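Long-range contacts in penicillin-binding protein PbpB (Mycobacterium tuberculosis, PDB 6KGW), which builds cross-linked peptidoglycan from lipid-linked intermediates for the mycobacterial cell wall and binds penicillins: residues S263-G268 against V493-F498; L291-S296 against T329-Q334; Q352-G357 against V407-I412; A363-P368 against G385-L390; P468-A473 against V547-D552. All coordinates share one frame; numbering follows the deposited sequence.

Contact 1 (S263-G268 against V493-F498); sequences SPFEPG and VYWITF. With AIX ((2R,4S)-2-[(1R)-1-{[(2R)-2-amino-2-phenylacetyl]amino}-2-oxoethyl]-5,5-dimethyl-1,3-thiazolidine-4-carboxylic acid), chain E.
One face of the Trp495 indole carries Phe265 CB over its centre and Glu266 N nearer the rim. Phe265 CB stands 3.5 Å from the centroid of the five-membered ring and only 14° off its normal, a CH-pi contact, while Glu266 N is 3.3 Å from Trp495 CZ3. The phenyl ring of Phe265 meets the indole five-membered ring obliquely, planes at 44°, its CG being held between the backbone N and the carbonyl carbon (chi1 46°). Trp495 and Thr497 belong to strand 493-502 in the antiparallel sheet of the transpeptidase domain, and both send CB toward the loop between helices 259-262 and 272-281 that leads to Ser269, the probable acylated serine. Further along this strand, Thr497 CG2 touches Pro267 O at 3.4 Å. The carboxylate of Glu266 turns away from the strand, where OE1 takes hydrogen bonds with Tyr489 OH and Gly385 N. Phe265 and Trp495 both touch Met514 of the neighbouring strand 509-516. Near the start of strand 493-502, Tyr494 CE1 reaches C7 of the phenyl group of the ring-opened ampicillin AIX at 3.5 Å, the approach to the tyrosine ring being oblique.

Contact 2 (L291-S296 against T329-Q334); sequences LQVPGS and TLMLSQ
Met331 reaches toward Pro294 end-on, its SD 3.9 Å from Pro294 CD. The methionine chain runs out from the helix and then bends at its last torsion (chi3 -46°), which turns CE toward Val293 and the Gln292 carbonyl. The methyl group thereby lies 3.6 Å from Val293 CG2, the valine branch beside its own backbone N, and the two side chains meet at a slant. The same CE also approaches the carbonyl of the preceding residue, 3.2 Å from Gln292 O. Leu291 and Leu332 form a second, more deeply buried pair: they cross at about a right angle and touch through single methyl groups, Leu291 CD1 to Leu332 CD2, at 4.0 Å. Both leucines are buried, Leu291 also resting on Val320 and Leu332 on Phe321 of helix 317-323, whereas Met331 is partly exposed. Leu332 packs on Val279 of helix 272-281 as well. The side chain of Val293 is about 12 Å from the bound AIX. The whole is largely apolar loop-on-helix packing, in which the segment leading into strand 296-299 lies against one flank of helix 326-347 in the penicillin-binding transpeptidase fold.

Contact 3 (Q352-G357 against V407-I412); sequences QRTGVG and VPPRII
The backbone bond from Ile411 N to Val356 O is the straighter of the two hydrogen bonds across the contact, 3.2 Å long with an angle of 164° at the hydrogen and the donor lying in the carbonyl plane. Val356 O also accepts from a water at 2.7 Å, and that water in turn accepts from Ile412 N, so one carbonyl oxygen binds Ile411 directly and, through the water, Ile412 at the start of strand 412-416. That strand belongs to the mixed sheet that also holds strands 21-22, 28-36 and 192-195; the contact thus joins a loop of the transpeptidase domain, running almost parallel to residues 408-412, to the sheet shared with the N-terminal part of the chain. Arg410 O is held by the OG1 of Thr196, just after strand 192-195.

The arginine side chain leaves its backbone pointing away, then bends at chi2 (42°) and folds back over the backbone of residues 354-356. Its NH1 donates a short but weak bond to Thr354 O, 2.6 Å away at the edge of the guanidinium, while Gly355 O sits 3.1 Å above the plane of the group, over its centre. The hydroxyl of Thr354 is engaged by Glu361.

Packing surrounds this polar patch. Val356 and Pro409 both lean on Val233 and on Leu391 of helix 390-401. Thr354 crosses the Pro409 ring at about a right angle, its CB 4.0 Å from Pro409 CG. Backbone comes closer still: the CA-H of Val356 points at Pro409 O, with CA and O 3.3 Å apart.

Contact 4 (A363-P368 against G385-L390); sequences AGLVPP and GLSMTL
Leu365 and Ser387 are held together at the tight centre of the contact by two backbone hydrogen bonds. Ser387 N gives a fairly straight bond of 2.9 Å to Leu365 O (163°), and Leu365 N returns one of 3.0 Å to Ser387 O. The Ser387 side chain adds to this: OG, turned between the backbone N and the carbonyl carbon (chi1 62°), comes to 3.2 Å from Leu365 CB. Next to it, Gly364 carries no side chain, and its CA lies 4.3 Å from Met388 CA. This is a single antiparallel bridge, a hydrogen-bonded pair inside the long coil between helices 326-347 and 390-401; soon after it, Thr389 takes the N-cap position of the second helix. The packing is looser toward Val366 and Leu386, which touch at longer range, Val366 CG2 to Leu386 CD1 4.2 Å, though both are buried and Val366 also rests on Tyr342 and Leu345. The solvent side holds Leu365, whose branched end leads away from Ser387, and Gly385, also exposed. There the Pro367 ring leans on backbone, with CD 3.3 Å from Gly385 O.

Contact 5 (P468-A473 against V547-D552); sequences PGYQMA and VPLSPD
Two hydrogen bonds tie the loop at Gly469 and Tyr470 to the tail around Val547-Ser550. The phenol of Tyr470 donates to Val547 O over 2.6 Å; that oxygen lies at the ring's edge, near its plane, while the hydroxyl sits 27° out of the plane of the carbonyl. The other, Ser550 N to Gly469 O, is 3.0 Å long but weak, its angle at the hydrogen being only 124°. A carbon donor shares the same acceptor: the CA-H of Leu549 approaches Gly469 O, with CA 3.4 Å away. The two segments are the loop entering strand 473-483 of the central antiparallel sheet and the tail that follows helix 531-544, so the contact lays the C-terminal tail on the surface of the transpeptidase domain. Just past Tyr470, Gln471 is the centre of an inverse gamma turn, closed by a weak bond from Met472 N to Tyr470 O.

Apolar contacts make up most of the rest. Leu549 crosses Tyr470 at about a right angle and sets CD1 3.4 Å from Tyr470 CZ, obliquely to the ring. Leu549 CG also lies 3.8 Å from Gly469 CA, a place where the glycine has no side chain to interfere. Val547 sends CB toward the loop, and its CG1 reaches Tyr470 CE1 at 3.8 Å. Met542 of helix 531-544 touches both the tyrosine and the valine.

How the contacts relate
Along the chain, contact 1 closes a loop of over two hundred residues that encloses contacts 2, 3 and 4, with contact 4 nested again inside contact 3; contact 5 alternates with contact 1. Contacts 1 and 4 lie nearest each other, centres 11 Å apart, and they touch: besides the Glu266 link, Phe265 O and Met388 N are probably hydrogen-bonded, so the coil before helix 390-401 is tied to the loop leading to Ser269. Contact 3, its centre 16 Å from that of contact 4, carries this connection out to the mixed sheet shared with the N-terminal part. Contact 2 lies apart on helix 326-347, its centre 23 Å from that of contact 1, whereas contact 5 lies on the opposite side of the chain's centre from contact 4.

Contact 1 (S263-G268 against V493-F498)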
# COMPACT_ATOMS: atom_id res chain seq x y z
N SER A 263 -3.57 9.54 5.19
CA SER A 263 -3.83 9.19 6.59
C SER A 263 -2.82 8.15 7.03
O SER A 263 -3.03 6.94 6.83
CB SER A 263 -5.26 8.69 6.76
OG SER A 263 -6.15 9.61 6.14
N PRO A 264 -1.71 8.57 7.62
CA PRO A 264 -0.69 7.60 8.01
C PRO A 264 -1.06 6.92 9.32
O PRO A 264 -1.89 7.40 10.09
CB PRO A 264 0.57 8.47 8.14
CG PRO A 264 0.05 9.77 8.55
CD PRO A 264 -1.34 9.93 8.00
N PHE A 265 -0.42 5.78 9.54
CA PHE A 265 -0.64 4.96 10.71
C PHE A 265 0.71 4.40 11.11
O PHE A 265 1.66 4.42 10.32
CB PHE A 265 -1.61 3.80 10.42
CG PHE A 265 -1.31 3.08 9.14
CD1 PHE A 265 -0.44 2.00 9.12
CD2 PHE A 265 -1.88 3.50 7.93
CE1 PHE A 265 -0.14 1.33 7.92
CE2 PHE A 265 -1.59 2.84 6.74
CZ PHE A 265 -0.72 1.76 6.73
N GLU A 266 0.79 3.86 12.33
CA GLU A 266 2.02 3.14 12.67
C GLU A 266 1.93 1.75 12.07
O GLU A 266 0.91 1.09 12.22
CB GLU A 266 2.24 3.06 14.18
CG GLU A 266 2.39 4.40 14.87
CD GLU A 266 3.02 4.27 16.25
OE1 GLU A 266 3.84 3.36 16.46
OE2 GLU A 266 2.69 5.08 17.14
N PRO A 267 2.97 1.28 11.38
CA PRO A 267 2.85 0.04 10.60
C PRO A 267 3.02 -1.24 11.41
O PRO A 267 2.60 -2.31 10.94
CB PRO A 267 3.97 0.18 9.57
CG PRO A 267 5.05 0.94 10.37
CD PRO A 267 4.27 1.95 11.18
N GLY A 268 3.62 -1.19 12.60
CA GLY A 268 3.93 -2.43 13.29
C GLY A 268 4.78 -3.35 12.42
O GLY A 268 5.65 -2.90 11.67
N VAL A 493 -6.49 -2.03 20.64
CA VAL A 493 -6.91 -1.33 19.43
C VAL A 493 -5.74 -1.34 18.45
O VAL A 493 -4.66 -0.82 18.77
CB VAL A 493 -7.37 0.11 19.71
CG1 VAL A 493 -7.86 0.76 18.43
CG2 VAL A 493 -8.45 0.13 20.79
N TYR A 494 -5.95 -1.90 17.26
CA TYR A 494 -4.84 -2.16 16.36
C TYR A 494 -5.11 -1.64 14.96
O TYR A 494 -6.25 -1.53 14.52
CB TYR A 494 -4.51 -3.66 16.29
CG TYR A 494 -4.32 -4.32 17.64
CD1 TYR A 494 -3.18 -4.08 18.40
CD2 TYR A 494 -5.28 -5.18 18.16
CE1 TYR A 494 -2.99 -4.70 19.63
CE2 TYR A 494 -5.10 -5.79 19.39
CZ TYR A 494 -3.96 -5.54 20.12
OH TYR A 494 -3.77 -6.15 21.36
N TRP A 495 -4.03 -1.31 14.26
CA TRP A 495 -4.02 -1.30 12.81
C TRP A 495 -3.54 -2.68 12.38
O TRP A 495 -2.45 -3.09 12.75
CB TRP A 495 -3.08 -0.23 12.25
CG TRP A 495 -3.53 1.17 12.47
CD1 TRP A 495 -4.61 1.79 11.90
CD2 TRP A 495 -2.87 2.15 13.26
NE1 TRP A 495 -4.68 3.10 12.32
CE2 TRP A 495 -3.61 3.35 13.15
CE3 TRP A 495 -1.72 2.14 14.07
CZ2 TRP A 495 -3.25 4.51 13.81
CZ3 TRP A 495 -1.37 3.28 14.71
CH2 TRP A 495 -2.13 4.45 14.59
N ILE A 496 -4.39 -3.41 11.65
CA ILE A 496 -3.97 -4.65 11.01
C ILE A 496 -3.50 -4.32 9.60
O ILE A 496 -4.03 -3.42 8.94
CB ILE A 496 -5.10 -5.69 10.99
CG1 ILE A 496 -5.64 -5.91 12.40
CG2 ILE A 496 -4.61 -6.99 10.37
CD1 ILE A 496 -4.57 -6.05 13.47
N THR A 497 -2.50 -5.04 9.14
CA THR A 497 -1.80 -4.62 7.94
C THR A 497 -1.23 -5.86 7.28
O THR A 497 -0.80 -6.79 7.98
CB THR A 497 -0.75 -3.56 8.35
OG1 THR A 497 -0.34 -2.78 7.24
CG2 THR A 497 0.43 -4.18 9.02
N PHE A 498 -1.35 -5.94 5.95
CA PHE A 498 -0.69 -6.98 5.17
C PHE A 498 -0.09 -6.34 3.92
O PHE A 498 -0.66 -5.39 3.37
CB PHE A 498 -1.63 -8.13 4.76
CG PHE A 498 -0.90 -9.41 4.33
CD1 PHE A 498 -0.45 -9.57 3.03
CD2 PHE A 498 -0.66 -10.43 5.24
CE1 PHE A 498 0.22 -10.72 2.65
CE2 PHE A 498 0.02 -11.58 4.87
CZ PHE A 498 0.45 -11.72 3.56
C8 AIX E . -1.23 -7.75 19.39
C5 AIX E . 1.05 -6.97 19.32
C6 AIX E . 1.98 -10.59 15.82
N1 AIX E . 3.11 -6.95 16.94
C2 AIX E . 1.60 -10.11 13.31
N3 AIX E . 3.51 -9.18 14.50
C4 AIX E . 2.07 -5.93 18.88
C1 AIX E . 2.37 -12.03 15.46
C3 AIX E . 3.29 -6.58 18.21
C7 AIX E . -0.30 -6.79 19.03
C9 AIX E . -0.83 -8.90 20.05
C10 AIX E . 0.51 -9.07 20.35
C11 AIX E . 1.44 -8.11 19.99
C12 AIX E . 2.11 -9.57 14.64
C13 AIX E . 4.14 -8.98 15.79
C14 AIX E . 4.17 -7.44 16.05
C15 AIX E . 4.13 -6.78 14.63
C16 AIX E . 0.58 -10.53 16.41
N2 AIX E . 2.44 -5.04 20.00
O1 AIX E . 2.58 -10.45 12.54
O2 AIX E . 0.41 -10.20 13.00
O3 AIX E . 4.35 -6.71 18.82
O4 AIX E . 3.10 -6.47 14.10
S1 AIX E . 3.18 -9.93 17.04

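Contact 2 (L291-S296 against T329-Q334)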
# COMPACT_ATOMS: atom_id res chain seq x y z
N LEU A 291 19.20 -19.02 14.98
CA LEU A 291 19.35 -18.05 16.05
C LEU A 291 18.91 -18.66 17.37
O LEU A 291 18.40 -19.78 17.44
CB LEU A 291 18.55 -16.78 15.75
CG LEU A 291 18.79 -16.14 14.38
CD1 LEU A 291 17.81 -15.01 14.14
CD2 LEU A 291 20.21 -15.61 14.29
N GLN A 292 19.12 -17.89 18.43
CA GLN A 292 18.65 -18.19 19.77
C GLN A 292 17.86 -16.98 20.23
O GLN A 292 18.43 -15.92 20.51
CB GLN A 292 19.83 -18.47 20.71
CG GLN A 292 20.75 -19.58 20.24
CD GLN A 292 20.02 -20.90 20.07
OE1 GLN A 292 19.26 -21.32 20.94
NE2 GLN A 292 20.24 -21.57 18.94
N VAL A 293 16.54 -17.10 20.28
CA VAL A 293 15.70 -15.92 20.50
C VAL A 293 14.98 -16.09 21.83
O VAL A 293 14.08 -16.93 21.96
CB VAL A 293 14.73 -15.70 19.34
CG1 VAL A 293 13.76 -14.55 19.64
CG2 VAL A 293 15.51 -15.40 18.08
N PRO A 294 15.33 -15.31 22.86
CA PRO A 294 14.56 -15.33 24.11
C PRO A 294 13.16 -14.78 23.92
O PRO A 294 12.83 -14.13 22.92
CB PRO A 294 15.38 -14.44 25.05
CG PRO A 294 16.23 -13.59 24.15
CD PRO A 294 16.53 -14.46 22.95
N GLY A 295 12.31 -15.04 24.91
CA GLY A 295 10.96 -14.51 24.89
C GLY A 295 10.88 -13.02 25.18
O GLY A 295 9.82 -12.43 24.99
N SER A 296 11.97 -12.42 25.65
CA SER A 296 11.96 -10.98 25.84
C SER A 296 13.39 -10.51 25.99
O SER A 296 14.29 -11.28 26.32
CB SER A 296 11.11 -10.57 27.06
OG SER A 296 11.43 -11.34 28.20
N THR A 329 13.70 -9.83 15.72
CA THR A 329 13.92 -8.68 14.84
C THR A 329 14.89 -7.70 15.46
O THR A 329 15.76 -7.14 14.79
CB THR A 329 12.60 -8.00 14.53
OG1 THR A 329 11.79 -8.84 13.70
CG2 THR A 329 12.81 -6.63 13.85
N LEU A 330 14.76 -7.47 16.76
CA LEU A 330 15.60 -6.48 17.41
C LEU A 330 17.04 -6.97 17.55
O LEU A 330 17.98 -6.20 17.33
CB LEU A 330 15.00 -6.10 18.76
CG LEU A 330 13.79 -5.17 18.64
CD1 LEU A 330 13.11 -4.97 20.00
CD2 LEU A 330 14.22 -3.84 18.07
N MET A 331 17.24 -8.25 17.89
CA MET A 331 18.60 -8.78 17.94
C MET A 331 19.29 -8.68 16.58
O MET A 331 20.45 -8.27 16.50
CB MET A 331 18.58 -10.22 18.43
CG MET A 331 18.04 -10.36 19.85
SD MET A 331 18.40 -11.98 20.54
CE MET A 331 17.95 -13.07 19.21
N LEU A 332 18.59 -9.04 15.51
CA LEU A 332 19.16 -8.85 14.18
C LEU A 332 19.40 -7.37 13.89
O LEU A 332 20.34 -7.02 13.18
CB LEU A 332 18.24 -9.44 13.11
CG LEU A 332 18.11 -10.97 13.07
CD1 LEU A 332 17.02 -11.37 12.07
CD2 LEU A 332 19.45 -11.61 12.73
N SER A 333 18.55 -6.50 14.45
CA SER A 333 18.71 -5.07 14.21
C SER A 333 19.91 -4.51 14.97
O SER A 333 20.49 -3.50 14.55
CB SER A 333 17.43 -4.33 14.59
OG SER A 333 16.38 -4.68 13.70
N GLN A 334 20.28 -5.13 16.10
CA GLN A 334 21.48 -4.68 16.80
C GLN A 334 22.72 -4.92 15.95
O GLN A 334 23.69 -4.15 16.04
CB GLN A 334 21.60 -5.38 18.15
CG GLN A 334 20.54 -4.98 19.16
CD GLN A 334 20.54 -5.89 20.39
OE1 GLN A 334 21.39 -6.76 20.53
NE2 GLN A 334 19.58 -5.68 21.28

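Contact 3 (Q352-G357 against V407-I412)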
# COMPACT_ATOMS: atom_id res chain seq x y z
N GLN A 352 8.77 10.68 3.60
CA GLN A 352 8.77 11.62 2.49
C GLN A 352 7.64 11.25 1.54
O GLN A 352 7.41 10.06 1.27
CB GLN A 352 10.15 11.61 1.81
CG GLN A 352 10.75 10.19 1.81
CD GLN A 352 12.29 10.13 1.83
OE1 GLN A 352 12.97 10.91 1.17
NE2 GLN A 352 12.84 9.16 2.60
N ARG A 353 6.91 12.26 1.07
CA ARG A 353 5.91 12.05 0.03
C ARG A 353 6.55 11.37 -1.18
O ARG A 353 7.73 11.59 -1.49
CB ARG A 353 5.28 13.38 -0.42
CG ARG A 353 4.58 14.13 0.67
CD ARG A 353 4.03 15.46 0.20
NE ARG A 353 3.05 15.94 1.16
CZ ARG A 353 3.32 16.77 2.17
NH1 ARG A 353 4.56 17.23 2.33
NH2 ARG A 353 2.35 17.13 3.01
N THR A 354 5.74 10.56 -1.85
CA THR A 354 6.14 9.83 -3.04
C THR A 354 6.06 10.65 -4.32
O THR A 354 6.64 10.26 -5.33
CB THR A 354 5.23 8.62 -3.22
OG1 THR A 354 3.91 9.11 -3.43
CG2 THR A 354 5.22 7.73 -1.99
N GLY A 355 5.31 11.76 -4.31
CA GLY A 355 5.04 12.46 -5.55
C GLY A 355 4.09 11.72 -6.47
O GLY A 355 4.19 11.88 -7.69
N VAL A 356 3.17 10.91 -5.94
CA VAL A 356 2.30 10.08 -6.77
C VAL A 356 1.42 10.91 -7.70
O VAL A 356 0.95 10.39 -8.72
CB VAL A 356 1.44 9.16 -5.89
CG1 VAL A 356 0.40 9.97 -5.11
CG2 VAL A 356 0.77 8.08 -6.70
N GLY A 357 1.17 12.18 -7.38
CA GLY A 357 0.31 12.99 -8.19
C GLY A 357 -1.12 13.05 -7.71
O GLY A 357 -2.04 13.23 -8.52
N VAL A 407 10.87 2.23 -7.40
CA VAL A 407 10.34 3.19 -8.35
C VAL A 407 9.15 3.88 -7.68
O VAL A 407 8.11 3.24 -7.45
CB VAL A 407 9.92 2.51 -9.67
CG1 VAL A 407 9.40 3.54 -10.66
CG2 VAL A 407 11.08 1.70 -10.26
N PRO A 408 9.26 5.16 -7.34
CA PRO A 408 8.18 5.84 -6.65
C PRO A 408 6.87 5.71 -7.40
O PRO A 408 6.81 5.89 -8.63
CB PRO A 408 8.66 7.30 -6.61
CG PRO A 408 10.13 7.17 -6.59
CD PRO A 408 10.40 6.05 -7.57
N PRO A 409 5.79 5.39 -6.69
CA PRO A 409 4.51 5.15 -7.37
C PRO A 409 3.97 6.41 -8.02
O PRO A 409 4.24 7.54 -7.59
CB PRO A 409 3.60 4.67 -6.23
CG PRO A 409 4.27 5.19 -4.98
CD PRO A 409 5.71 5.16 -5.24
N ARG A 410 3.19 6.20 -9.07
CA ARG A 410 2.61 7.25 -9.90
C ARG A 410 1.21 6.80 -10.31
O ARG A 410 1.00 5.62 -10.61
CB ARG A 410 3.49 7.47 -11.15
CG ARG A 410 4.25 8.79 -11.23
CD ARG A 410 4.85 9.16 -9.94
NE ARG A 410 5.86 10.21 -10.03
CZ ARG A 410 6.71 10.48 -9.05
NH1 ARG A 410 6.66 9.79 -7.91
NH2 ARG A 410 7.62 11.42 -9.20
N ILE A 411 0.26 7.73 -10.30
CA ILE A 411 -1.09 7.44 -10.77
C ILE A 411 -1.41 8.12 -12.09
O ILE A 411 -2.36 7.69 -12.77
CB ILE A 411 -2.17 7.80 -9.72
CG1 ILE A 411 -3.48 7.06 -10.03
CG2 ILE A 411 -2.42 9.32 -9.69
CD1 ILE A 411 -4.33 6.76 -8.83
N ILE A 412 -0.69 9.17 -12.46
CA ILE A 412 -0.94 9.84 -13.73
C ILE A 412 -0.04 9.21 -14.77
O ILE A 412 1.19 9.20 -14.63
CB ILE A 412 -0.74 11.35 -13.62
CG1 ILE A 412 -1.71 11.90 -12.57
CG2 ILE A 412 -1.11 12.00 -14.92
CD1 ILE A 412 -1.44 13.32 -12.14
O HOH W 1 1.45 10.56 -11.37

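Contact 4 (A363-P368 against G385-L390)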
# COMPACT_ATOMS: atom_id res chain seq x y z
N ALA A 363 3.30 12.86 4.26
CA ALA A 363 4.68 12.39 4.23
C ALA A 363 4.94 11.30 5.24
O ALA A 363 6.01 10.68 5.21
CB ALA A 363 5.63 13.55 4.47
N GLY A 364 3.97 11.01 6.11
CA GLY A 364 4.23 10.14 7.22
C GLY A 364 5.18 10.84 8.18
O GLY A 364 5.25 12.06 8.24
N LEU A 365 5.95 10.04 8.89
CA LEU A 365 6.67 10.59 10.03
C LEU A 365 7.70 9.59 10.53
O LEU A 365 7.34 8.54 11.07
CB LEU A 365 5.67 10.95 11.13
CG LEU A 365 6.15 11.64 12.39
CD1 LEU A 365 7.20 12.66 12.03
CD2 LEU A 365 4.93 12.30 13.04
N VAL A 366 8.98 9.92 10.35
CA VAL A 366 10.10 9.14 10.85
C VAL A 366 10.98 10.07 11.68
O VAL A 366 11.59 11.00 11.12
CB VAL A 366 10.90 8.51 9.70
CG1 VAL A 366 12.07 7.68 10.24
CG2 VAL A 366 10.00 7.69 8.78
N PRO A 367 11.10 9.87 12.98
CA PRO A 367 12.00 10.71 13.78
C PRO A 367 13.42 10.62 13.26
O PRO A 367 13.95 9.53 13.03
CB PRO A 367 11.87 10.12 15.20
CG PRO A 367 11.26 8.79 15.02
CD PRO A 367 10.41 8.85 13.79
N PRO A 368 14.06 11.76 13.00
CA PRO A 368 15.42 11.73 12.46
C PRO A 368 16.40 11.22 13.50
O PRO A 368 16.17 11.31 14.71
CB PRO A 368 15.69 13.19 12.09
CG PRO A 368 14.37 13.91 12.22
CD PRO A 368 13.59 13.14 13.24
N GLY A 385 6.64 3.91 16.63
CA GLY A 385 7.41 5.12 16.77
C GLY A 385 7.56 5.91 15.49
O GLY A 385 8.26 6.93 15.49
N LEU A 386 6.94 5.46 14.41
CA LEU A 386 6.97 6.10 13.11
C LEU A 386 5.64 5.78 12.45
O LEU A 386 4.96 4.82 12.82
CB LEU A 386 8.13 5.59 12.23
CG LEU A 386 7.92 4.28 11.45
CD1 LEU A 386 9.11 3.99 10.56
CD2 LEU A 386 7.65 3.08 12.36
N SER A 387 5.27 6.61 11.49
CA SER A 387 4.01 6.42 10.79
C SER A 387 4.25 6.52 9.29
O SER A 387 5.18 7.19 8.82
CB SER A 387 2.96 7.43 11.23
OG SER A 387 3.40 8.74 10.94
N MET A 388 3.38 5.84 8.53
CA MET A 388 3.48 5.86 7.09
C MET A 388 2.10 5.68 6.50
O MET A 388 1.17 5.20 7.16
CB MET A 388 4.40 4.77 6.56
CG MET A 388 3.91 3.39 6.98
SD MET A 388 4.89 2.02 6.37
CE MET A 388 6.34 2.21 7.39
N THR A 389 1.97 6.08 5.25
CA THR A 389 0.75 5.88 4.51
C THR A 389 0.73 4.47 3.92
O THR A 389 1.76 3.81 3.79
CB THR A 389 0.63 6.91 3.40
OG1 THR A 389 1.56 6.59 2.36
CG2 THR A 389 0.97 8.28 3.96
N LEU A 390 -0.47 4.03 3.53
CA LEU A 390 -0.60 2.75 2.86
C LEU A 390 0.23 2.71 1.59
O LEU A 390 0.82 1.68 1.25
CB LEU A 390 -2.08 2.47 2.56
CG LEU A 390 -2.38 1.06 2.01
CD1 LEU A 390 -1.86 -0.02 2.94
CD2 LEU A 390 -3.87 0.89 1.78

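Contact 5 (P468-A473 against V547-D552)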
# COMPACT_ATOMS: atom_id res chain seq x y z
N PRO A 468 -2.18 -21.67 -3.26
CA PRO A 468 -1.48 -22.87 -3.74
C PRO A 468 -1.16 -22.79 -5.22
O PRO A 468 -1.95 -22.29 -6.02
CB PRO A 468 -2.47 -23.99 -3.43
CG PRO A 468 -3.21 -23.46 -2.21
CD PRO A 468 -3.39 -22.00 -2.49
N GLY A 469 0.04 -23.26 -5.57
CA GLY A 469 0.53 -23.17 -6.92
C GLY A 469 1.27 -21.89 -7.24
O GLY A 469 1.71 -21.73 -8.39
N TYR A 470 1.41 -20.99 -6.27
CA TYR A 470 2.10 -19.72 -6.48
C TYR A 470 3.03 -19.42 -5.31
O TYR A 470 2.70 -19.66 -4.15
CB TYR A 470 1.11 -18.57 -6.67
CG TYR A 470 0.25 -18.71 -7.90
CD1 TYR A 470 0.76 -18.42 -9.16
CD2 TYR A 470 -1.06 -19.14 -7.80
CE1 TYR A 470 -0.02 -18.56 -10.30
CE2 TYR A 470 -1.85 -19.27 -8.92
CZ TYR A 470 -1.33 -18.98 -10.17
OH TYR A 470 -2.14 -19.13 -11.28
N GLN A 471 4.20 -18.87 -5.63
CA GLN A 471 5.15 -18.42 -4.62
C GLN A 471 4.74 -17.06 -4.07
O GLN A 471 5.43 -16.04 -4.24
CB GLN A 471 6.55 -18.36 -5.21
CG GLN A 471 7.14 -19.69 -5.57
CD GLN A 471 8.59 -19.55 -6.01
OE1 GLN A 471 9.32 -18.69 -5.52
NE2 GLN A 471 9.01 -20.39 -6.95
N MET A 472 3.59 -17.03 -3.39
CA MET A 472 3.19 -15.82 -2.68
C MET A 472 4.18 -15.51 -1.55
O MET A 472 4.78 -16.40 -0.94
CB MET A 472 1.78 -15.97 -2.12
CG MET A 472 0.69 -16.05 -3.18
SD MET A 472 0.83 -14.75 -4.41
CE MET A 472 -0.57 -15.17 -5.47
N ALA A 473 4.35 -14.22 -1.28
CA ALA A 473 5.30 -13.78 -0.27
C ALA A 473 4.72 -12.51 0.33
O ALA A 473 4.28 -11.63 -0.41
CB ALA A 473 6.70 -13.51 -0.86
N VAL A 547 -1.84 -16.75 -15.23
CA VAL A 547 -0.44 -16.95 -14.84
C VAL A 547 -0.25 -18.41 -14.45
O VAL A 547 -1.06 -18.95 -13.67
CB VAL A 547 -0.06 -16.02 -13.70
CG1 VAL A 547 1.31 -16.38 -13.14
CG2 VAL A 547 -0.08 -14.57 -14.18
N PRO A 548 0.76 -19.09 -14.98
CA PRO A 548 0.88 -20.54 -14.76
C PRO A 548 1.22 -20.90 -13.32
O PRO A 548 1.99 -20.20 -12.65
CB PRO A 548 2.00 -20.96 -15.72
CG PRO A 548 2.76 -19.71 -16.02
CD PRO A 548 1.77 -18.59 -15.95
N LEU A 549 0.65 -22.01 -12.85
CA LEU A 549 1.00 -22.57 -11.56
C LEU A 549 2.45 -23.05 -11.52
O LEU A 549 3.20 -22.87 -12.48
CB LEU A 549 0.09 -23.75 -11.21
CG LEU A 549 -1.13 -23.48 -10.33
CD1 LEU A 549 -1.89 -22.30 -10.86
CD2 LEU A 549 -2.02 -24.72 -10.31
N SER A 550 2.83 -23.65 -10.42
CA SER A 550 4.11 -24.34 -10.32
C SER A 550 3.83 -25.65 -9.61
O SER A 550 3.36 -25.64 -8.47
CB SER A 550 5.14 -23.49 -9.57
OG SER A 550 5.36 -22.24 -10.20
N PRO A 551 4.04 -26.80 -10.28
CA PRO A 551 3.79 -28.09 -9.62
C PRO A 551 4.59 -28.30 -8.34
O PRO A 551 4.04 -28.79 -7.35
CB PRO A 551 4.17 -29.11 -10.70
CG PRO A 551 3.94 -28.38 -11.99
CD PRO A 551 4.32 -26.95 -11.72
N ASP A 552 5.90 -27.94 -8.33
CA ASP A 552 6.61 -28.06 -7.06
C ASP A 552 6.77 -26.69 -6.42
O ASP A 552 7.14 -25.72 -7.10
CB ASP A 552 7.98 -28.74 -7.24
CG ASP A 552 9.09 -27.77 -7.66
OD1 ASP A 552 8.91 -27.00 -8.62
OD2 ASP A 552 10.16 -27.79 -7.01